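Local coordinates for core protein VP4 (Bluetongue virus, PDB 2JHP), which caps the viral messenger RNA inside the core, combining several capping activities, including methyl transfer, in one elongated molecule, at residues M252-V266 with I292-K306. Numbering follows the deposited sequence.
With SAH (S-adenosyl-L-homocysteine), chain C.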
loop_
_atom_site.group_PDB
_atom_site.type_symbol
_atom_site.label_atom_id
_atom_site.label_comp_id
_atom_site.label_asym_id
_atom_site.label_seq_id
_atom_site.Cartn_x
_atom_site.Cartn_y
_atom_site.Cartn_z
ATOM N N MET A 252 11.526 -28.934 22.287
ATOM C CA MET A 252 12.020 -28.395 21.024
ATOM C C MET A 252 12.536 -29.484 20.108
ATOM O O MET A 252 13.103 -30.478 20.569
ATOM C CB MET A 252 13.142 -27.396 21.268
ATOM C CG MET A 252 12.679 -26.018 21.634
ATOM S SD MET A 252 14.086 -24.917 21.723
ATOM C CE MET A 252 13.341 -23.559 22.594
ATOM N N ASN A 253 12.341 -29.282 18.810
ATOM C CA ASN A 253 12.928 -30.142 17.792
ATOM C C ASN A 253 14.060 -29.401 17.082
ATOM O O ASN A 253 13.822 -28.468 16.311
ATOM C CB ASN A 253 11.854 -30.610 16.805
ATOM C CG ASN A 253 12.430 -31.330 15.601
ATOM O OD1 ASN A 253 13.494 -31.947 15.664
ATOM N ND2 ASN A 253 11.716 -31.254 14.486
ATOM N N PHE A 254 15.292 -29.819 17.360
ATOM C CA PHE A 254 16.473 -29.162 16.806
ATOM C C PHE A 254 16.826 -29.618 15.399
ATOM O O PHE A 254 17.400 -28.848 14.631
ATOM C CB PHE A 254 17.678 -29.332 17.730
ATOM C CG PHE A 254 17.489 -28.714 19.082
ATOM C CD1 PHE A 254 17.403 -29.521 20.223
ATOM C CD2 PHE A 254 17.391 -27.325 19.227
ATOM C CE1 PHE A 254 17.214 -28.945 21.491
ATOM C CE2 PHE A 254 17.211 -26.744 20.487
ATOM C CZ PHE A 254 17.121 -27.555 21.618
ATOM N N LEU A 255 16.477 -30.857 15.056
ATOM C CA LEU A 255 16.813 -31.415 13.742
ATOM C C LEU A 255 16.055 -30.741 12.587
ATOM O O LEU A 255 16.248 -31.092 11.424
ATOM C CB LEU A 255 16.661 -32.952 13.730
ATOM C CG LEU A 255 17.752 -33.721 14.489
ATOM C CD1 LEU A 255 17.258 -35.082 14.977
ATOM C CD2 LEU A 255 19.025 -33.869 13.647
ATOM N N LYS A 256 15.203 -29.775 12.920
ATOM C CA LYS A 256 14.499 -28.960 11.924
ATOM C C LYS A 256 14.636 -27.462 12.232
ATOM O O LYS A 256 14.493 -27.028 13.378
ATOM C CB LYS A 256 13.018 -29.362 11.821
ATOM C CG LYS A 256 12.270 -28.744 10.635
ATOM C CD LYS A 256 10.902 -29.390 10.409
ATOM C CE LYS A 256 10.997 -30.658 9.560
ATOM N NZ LYS A 256 11.452 -30.390 8.162
ATOM N N ARG A 257 14.915 -26.699 11.179
ATOM C CA ARG A 257 15.136 -25.260 11.225
ATOM C C ARG A 257 13.822 -24.519 11.483
ATOM O O ARG A 257 12.818 -24.791 10.828
ATOM C CB ARG A 257 15.706 -24.838 9.870
ATOM C CG ARG A 257 16.415 -23.503 9.809
ATOM C CD ARG A 257 16.744 -23.172 8.354
ATOM N NE ARG A 257 15.533 -22.848 7.599
ATOM C CZ ARG A 257 15.482 -22.664 6.282
ATOM N NH1 ARG A 257 16.580 -22.768 5.542
ATOM N NH2 ARG A 257 14.325 -22.369 5.702
ATOM N N VAL A 258 13.828 -23.592 12.438
ATOM C CA VAL A 258 12.649 -22.791 12.742
ATOM C C VAL A 258 12.999 -21.430 13.359
ATOM O O VAL A 258 14.021 -21.281 14.027
ATOM C CB VAL A 258 11.647 -23.530 13.690
ATOM C CG1 VAL A 258 10.773 -24.516 12.907
ATOM C CG2 VAL A 258 12.383 -24.225 14.845
ATOM N N GLU A 259 12.147 -20.439 13.118
ATOM C CA GLU A 259 12.224 -19.206 13.881
ATOM C C GLU A 259 11.336 -19.382 15.093
ATOM O O GLU A 259 10.130 -19.623 14.957
ATOM C CB GLU A 259 11.789 -17.992 13.068
ATOM C CG GLU A 259 11.861 -16.721 13.885
ATOM C CD GLU A 259 11.527 -15.460 13.117
ATOM O OE1 GLU A 259 11.494 -15.481 11.865
ATOM O OE2 GLU A 259 11.302 -14.430 13.786
ATOM N N ARG A 260 11.953 -19.295 16.267
ATOM C CA ARG A 260 11.248 -19.400 17.535
ATOM C C ARG A 260 11.224 -18.046 18.232
ATOM O O ARG A 260 12.200 -17.296 18.173
ATOM C CB ARG A 260 11.909 -20.432 18.441
ATOM C CG ARG A 260 11.939 -21.844 17.897
ATOM C CD ARG A 260 12.682 -22.780 18.856
ATOM N NE ARG A 260 13.118 -24.017 18.215
ATOM C CZ ARG A 260 14.367 -24.259 17.823
ATOM N NH1 ARG A 260 15.314 -23.342 17.990
ATOM N NH2 ARG A 260 14.664 -25.418 17.241
ATOM N N LEU A 261 10.102 -17.740 18.879
ATOM C CA LEU A 261 9.969 -16.548 19.728
ATOM C C LEU A 261 9.634 -16.935 21.164
ATOM O O LEU A 261 8.775 -17.790 21.403
ATOM C CB LEU A 261 8.902 -15.601 19.174
ATOM C CG LEU A 261 8.155 -14.611 20.075
ATOM C CD1 LEU A 261 9.055 -13.491 20.561
ATOM C CD2 LEU A 261 7.008 -14.060 19.256
ATOM N N PHE A 262 10.316 -16.285 22.103
ATOM C CA PHE A 262 10.183 -16.548 23.526
ATOM C C PHE A 262 9.358 -15.435 24.175
ATOM O O PHE A 262 9.741 -14.264 24.129
ATOM C CB PHE A 262 11.588 -16.624 24.136
ATOM C CG PHE A 262 11.621 -16.956 25.611
ATOM C CD1 PHE A 262 11.649 -18.280 26.036
ATOM C CD2 PHE A 262 11.673 -15.945 26.566
ATOM C CE1 PHE A 262 11.698 -18.593 27.396
ATOM C CE2 PHE A 262 11.729 -16.248 27.930
ATOM C CZ PHE A 262 11.739 -17.573 28.345
ATOM N N ILE A 263 8.220 -15.809 24.761
ATOM C CA ILE A 263 7.307 -14.860 25.416
ATOM C C ILE A 263 7.181 -15.180 26.917
ATOM O O ILE A 263 6.763 -16.283 27.283
ATOM C CB ILE A 263 5.904 -14.855 24.756
ATOM C CG1 ILE A 263 6.005 -14.489 23.273
ATOM C CG2 ILE A 263 4.977 -13.878 25.483
ATOM C CD1 ILE A 263 4.664 -14.341 22.560
ATOM N N TRP A 264 7.547 -14.210 27.765
ATOM C CA TRP A 264 7.581 -14.368 29.237
ATOM C C TRP A 264 6.665 -13.359 29.918
ATOM O O TRP A 264 6.895 -12.144 29.839
ATOM C CB TRP A 264 9.016 -14.215 29.758
ATOM C CG TRP A 264 9.211 -14.342 31.267
ATOM C CD1 TRP A 264 9.017 -13.368 32.211
ATOM C CD2 TRP A 264 9.693 -15.493 31.977
ATOM N NE1 TRP A 264 9.336 -13.848 33.469
ATOM C CE2 TRP A 264 9.757 -15.148 33.352
ATOM C CE3 TRP A 264 10.074 -16.783 31.587
ATOM C CZ2 TRP A 264 10.172 -16.052 34.329
ATOM C CZ3 TRP A 264 10.492 -17.676 32.559
ATOM C CH2 TRP A 264 10.533 -17.309 33.911
ATOM N N ASP A 265 5.629 -13.885 30.581
ATOM C CA ASP A 265 4.630 -13.075 31.288
ATOM C C ASP A 265 4.410 -13.580 32.710
ATOM O O ASP A 265 3.320 -13.445 33.278
ATOM C CB ASP A 265 3.300 -13.034 30.508
ATOM C CG ASP A 265 2.414 -11.855 30.915
ATOM O OD1 ASP A 265 2.953 -10.776 31.257
ATOM O OD2 ASP A 265 1.177 -12.004 30.895
ATOM N N VAL A 266 5.467 -14.140 33.286
ATOM C CA VAL A 266 5.429 -14.722 34.628
ATOM C C VAL A 266 5.197 -13.685 35.749
ATOM O O VAL A 266 5.865 -12.648 35.808
ATOM C CB VAL A 266 6.712 -15.560 34.879
ATOM C CG1 VAL A 266 6.787 -16.072 36.306
ATOM C CG2 VAL A 266 6.784 -16.712 33.887
ATOM N N ILE A 292 16.926 -16.706 31.187
ATOM C CA ILE A 292 16.528 -17.903 30.441
ATOM C C ILE A 292 16.592 -17.660 28.934
ATOM O O ILE A 292 17.101 -18.497 28.181
ATOM C CB ILE A 292 15.135 -18.411 30.890
ATOM C CG1 ILE A 292 15.270 -19.102 32.259
ATOM C CG2 ILE A 292 14.543 -19.365 29.853
ATOM C CD1 ILE A 292 13.970 -19.526 32.921
ATOM N N ALA A 293 16.104 -16.495 28.510
ATOM C CA ALA A 293 16.116 -16.115 27.100
ATOM C C ALA A 293 17.548 -15.959 26.577
ATOM O O ALA A 293 17.878 -16.480 25.510
ATOM C CB ALA A 293 15.290 -14.828 26.867
ATOM N N TYR A 294 18.386 -15.248 27.335
ATOM C CA TYR A 294 19.786 -15.035 26.964
ATOM C C TYR A 294 20.532 -16.371 26.812
ATOM O O TYR A 294 21.268 -16.553 25.846
ATOM C CB TYR A 294 20.489 -14.114 27.976
ATOM C CG TYR A 294 21.813 -13.542 27.500
ATOM C CD1 TYR A 294 21.853 -12.407 26.681
ATOM C CD2 TYR A 294 23.019 -14.124 27.871
ATOM C CE1 TYR A 294 23.053 -11.873 26.233
ATOM C CE2 TYR A 294 24.243 -13.595 27.430
ATOM C CZ TYR A 294 24.244 -12.465 26.608
ATOM O OH TYR A 294 25.433 -11.929 26.163
ATOM N N GLU A 295 20.320 -17.300 27.750
ATOM C CA GLU A 295 20.933 -18.632 27.700
ATOM C C GLU A 295 20.533 -19.332 26.420
ATOM O O GLU A 295 21.320 -20.068 25.823
ATOM C CB GLU A 295 20.474 -19.503 28.872
ATOM C CG GLU A 295 20.856 -19.022 30.258
ATOM C CD GLU A 295 20.195 -19.850 31.347
ATOM O OE1 GLU A 295 19.178 -19.393 31.918
ATOM O OE2 GLU A 295 20.685 -20.969 31.624
ATOM N N MET A 296 19.295 -19.085 26.014
ATOM C CA MET A 296 18.699 -19.732 24.867
ATOM C C MET A 296 18.799 -18.916 23.575
ATOM O O MET A 296 18.167 -19.249 22.570
ATOM C CB MET A 296 17.252 -20.071 25.178
ATOM C CG MET A 296 17.088 -21.352 25.944
ATOM S SD MET A 296 15.354 -21.619 26.290
ATOM C CE MET A 296 15.290 -23.363 25.990
ATOM N N GLY A 297 19.593 -17.848 23.597
ATOM C CA GLY A 297 19.965 -17.165 22.362
ATOM C C GLY A 297 20.682 -18.186 21.500
ATOM O O GLY A 297 21.489 -18.975 22.002
ATOM N N GLY A 298 20.390 -18.190 20.209
ATOM C CA GLY A 298 20.884 -19.244 19.329
ATOM C C GLY A 298 19.738 -20.140 18.905
ATOM O O GLY A 298 19.704 -20.604 17.766
ATOM N N ALA A 299 18.797 -20.370 19.826
ATOM C CA ALA A 299 17.568 -21.116 19.541
ATOM C C ALA A 299 16.377 -20.191 19.258
ATOM O O ALA A 299 15.377 -20.606 18.658
ATOM C CB ALA A 299 17.244 -22.058 20.695
ATOM N N PHE A 300 16.487 -18.939 19.693
ATOM C CA PHE A 300 15.391 -17.980 19.562
ATOM C C PHE A 300 15.785 -16.745 18.787
ATOM O O PHE A 300 16.800 -16.127 19.073
ATOM C CB PHE A 300 14.897 -17.540 20.939
ATOM C CG PHE A 300 14.006 -18.532 21.608
ATOM C CD1 PHE A 300 14.527 -19.458 22.494
ATOM C CD2 PHE A 300 12.631 -18.531 21.351
ATOM C CE1 PHE A 300 13.702 -20.365 23.108
ATOM C CE2 PHE A 300 11.784 -19.441 21.958
ATOM C CZ PHE A 300 12.311 -20.356 22.841
ATOM N N SER A 301 14.957 -16.371 17.817
ATOM C CA SER A 301 15.153 -15.110 17.082
ATOM C C SER A 301 14.941 -13.857 17.960
ATOM O O SER A 301 15.578 -12.820 17.747
ATOM C CB SER A 301 14.168 -15.036 15.928
ATOM O OG SER A 301 12.867 -14.813 16.444
ATOM N N SER A 302 14.023 -13.959 18.918
ATOM C CA SER A 302 13.582 -12.802 19.684
ATOM C C SER A 302 12.855 -13.203 20.955
ATOM O O SER A 302 12.339 -14.312 21.063
ATOM C CB SER A 302 12.672 -11.909 18.830
ATOM O OG SER A 302 11.761 -12.688 18.064
ATOM N N ALA A 303 12.817 -12.290 21.915
ATOM C CA ALA A 303 12.106 -12.520 23.160
ATOM C C ALA A 303 11.346 -11.270 23.562
ATOM O O ALA A 303 11.806 -10.146 23.325
ATOM C CB ALA A 303 13.071 -12.932 24.259
ATOM N N LEU A 304 10.173 -11.472 24.151
ATOM C CA LEU A 304 9.444 -10.374 24.783
ATOM C C LEU A 304 9.188 -10.693 26.258
ATOM O O LEU A 304 8.426 -11.607 26.581
ATOM C CB LEU A 304 8.139 -10.085 24.042
ATOM C CG LEU A 304 7.527 -8.693 24.228
ATOM C CD1 LEU A 304 8.406 -7.579 23.652
ATOM C CD2 LEU A 304 6.171 -8.664 23.575
ATOM N N ILE A 305 9.837 -9.941 27.142
ATOM C CA ILE A 305 9.747 -10.190 28.584
ATOM C C ILE A 305 8.908 -9.143 29.342
ATOM O O ILE A 305 8.980 -7.940 29.067
ATOM C CB ILE A 305 11.168 -10.287 29.237
ATOM C CG1 ILE A 305 12.171 -11.042 28.332
ATOM C CG2 ILE A 305 11.083 -10.883 30.652
ATOM C CD1 ILE A 305 11.922 -12.545 28.148
ATOM N N LYS A 306 8.116 -9.622 30.296
ATOM C CA LYS A 306 7.392 -8.764 31.231
ATOM C C LYS A 306 8.373 -7.851 31.964
ATOM O O LYS A 306 9.438 -8.296 32.394
ATOM C CB LYS A 306 6.642 -9.632 32.236
ATOM C CG LYS A 306 5.476 -8.962 32.923
ATOM C CD LYS A 306 5.078 -9.744 34.176
ATOM C CE LYS A 306 3.572 -9.760 34.383
ATOM N NZ LYS A 306 2.971 -8.431 34.121
HETATM N N SAH C . -0.510 -14.247 30.238
HETATM C CA SAH C . -1.686 -14.235 31.166
HETATM C CB SAH C . -1.486 -13.285 32.350
HETATM C CG SAH C . -0.311 -13.660 33.248
HETATM S SD SAH C . -0.879 -14.243 34.859
HETATM C C SAH C . -2.963 -13.895 30.404
HETATM O O SAH C . -2.925 -13.246 29.356
HETATM O OXT SAH C . -4.059 -14.274 30.816
HETATM C "C5'" SAH C . 0.752 -14.813 35.376
HETATM C "C4'" SAH C . 0.768 -16.331 35.396
HETATM O "O4'" SAH C . 2.081 -16.812 35.521
HETATM C "C3'" SAH C . -0.004 -16.926 36.561
HETATM O "O3'" SAH C . -1.199 -17.457 36.048
HETATM C "C2'" SAH C . 0.897 -18.014 37.125
HETATM O "O2'" SAH C . 0.236 -19.255 37.168
HETATM C "C1'" SAH C . 2.009 -18.094 36.103
HETATM N N9 SAH C . 3.344 -18.454 36.605
HETATM C C8 SAH C . 3.953 -18.082 37.775
HETATM N N7 SAH C . 5.194 -18.624 37.793
HETATM C C5 SAH C . 5.386 -19.319 36.652
HETATM C C6 SAH C . 6.457 -20.057 36.158
HETATM N N6 SAH C . 7.576 -20.171 36.866
HETATM N N1 SAH C . 6.349 -20.675 34.924
HETATM C C2 SAH C . 5.191 -20.561 34.188
HETATM N N3 SAH C . 4.134 -19.822 34.686
HETATM C C4 SAH C . 4.230 -19.216 35.895
HETATM O O HOH W 1 10.030 -13.433 15.973
HETATM O O HOH W 2 14.917 -18.934 16.116
#
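Phe262 of strand 260-264, with the largest share of buried surface, points its ring edge at the face of Phe300 in a T-shaped pair, planes at 80°, and its CB lies over that face, 3.8 Å from the ring centroid. The side chain leaves the sheet on the face packed by the helix ending at Glu295; CG anti to the backbone N (chi1 -177°) lays the ring among Ile292, Ala293 and Ile305. Ala293 CB sits 3.8 Å from Phe262 CD2, so small a residue letting the helix come close, while Ile305 CD1 lies at the ring edge, in its plane, and Ile292 CG2 touches CZ. Trp264, on the same sheet face, is broad enough to span both isoleucines: its CD1 meets Ile305 CG2 at 3.6 Å, its CZ3 Ile292 CD1 at 4.0 Å. Between the parallel strands, Phe262 N donates a hydrogen bond to Ser302 O and Leu304 N to Phe262 O. Where strand 260-264 begins, Arg260 NH1 donates to Ala299 O at 2.8 Å, on a lone pair, tying down the turn before strand 302-306. Just past its C-terminal end, Asp265 OD2 accepts a hydrogen bond from the SAH amino N (2.9 Å), as expected for a right-handed beta-alpha-beta crossover of a Rossmann-like methyltransferase.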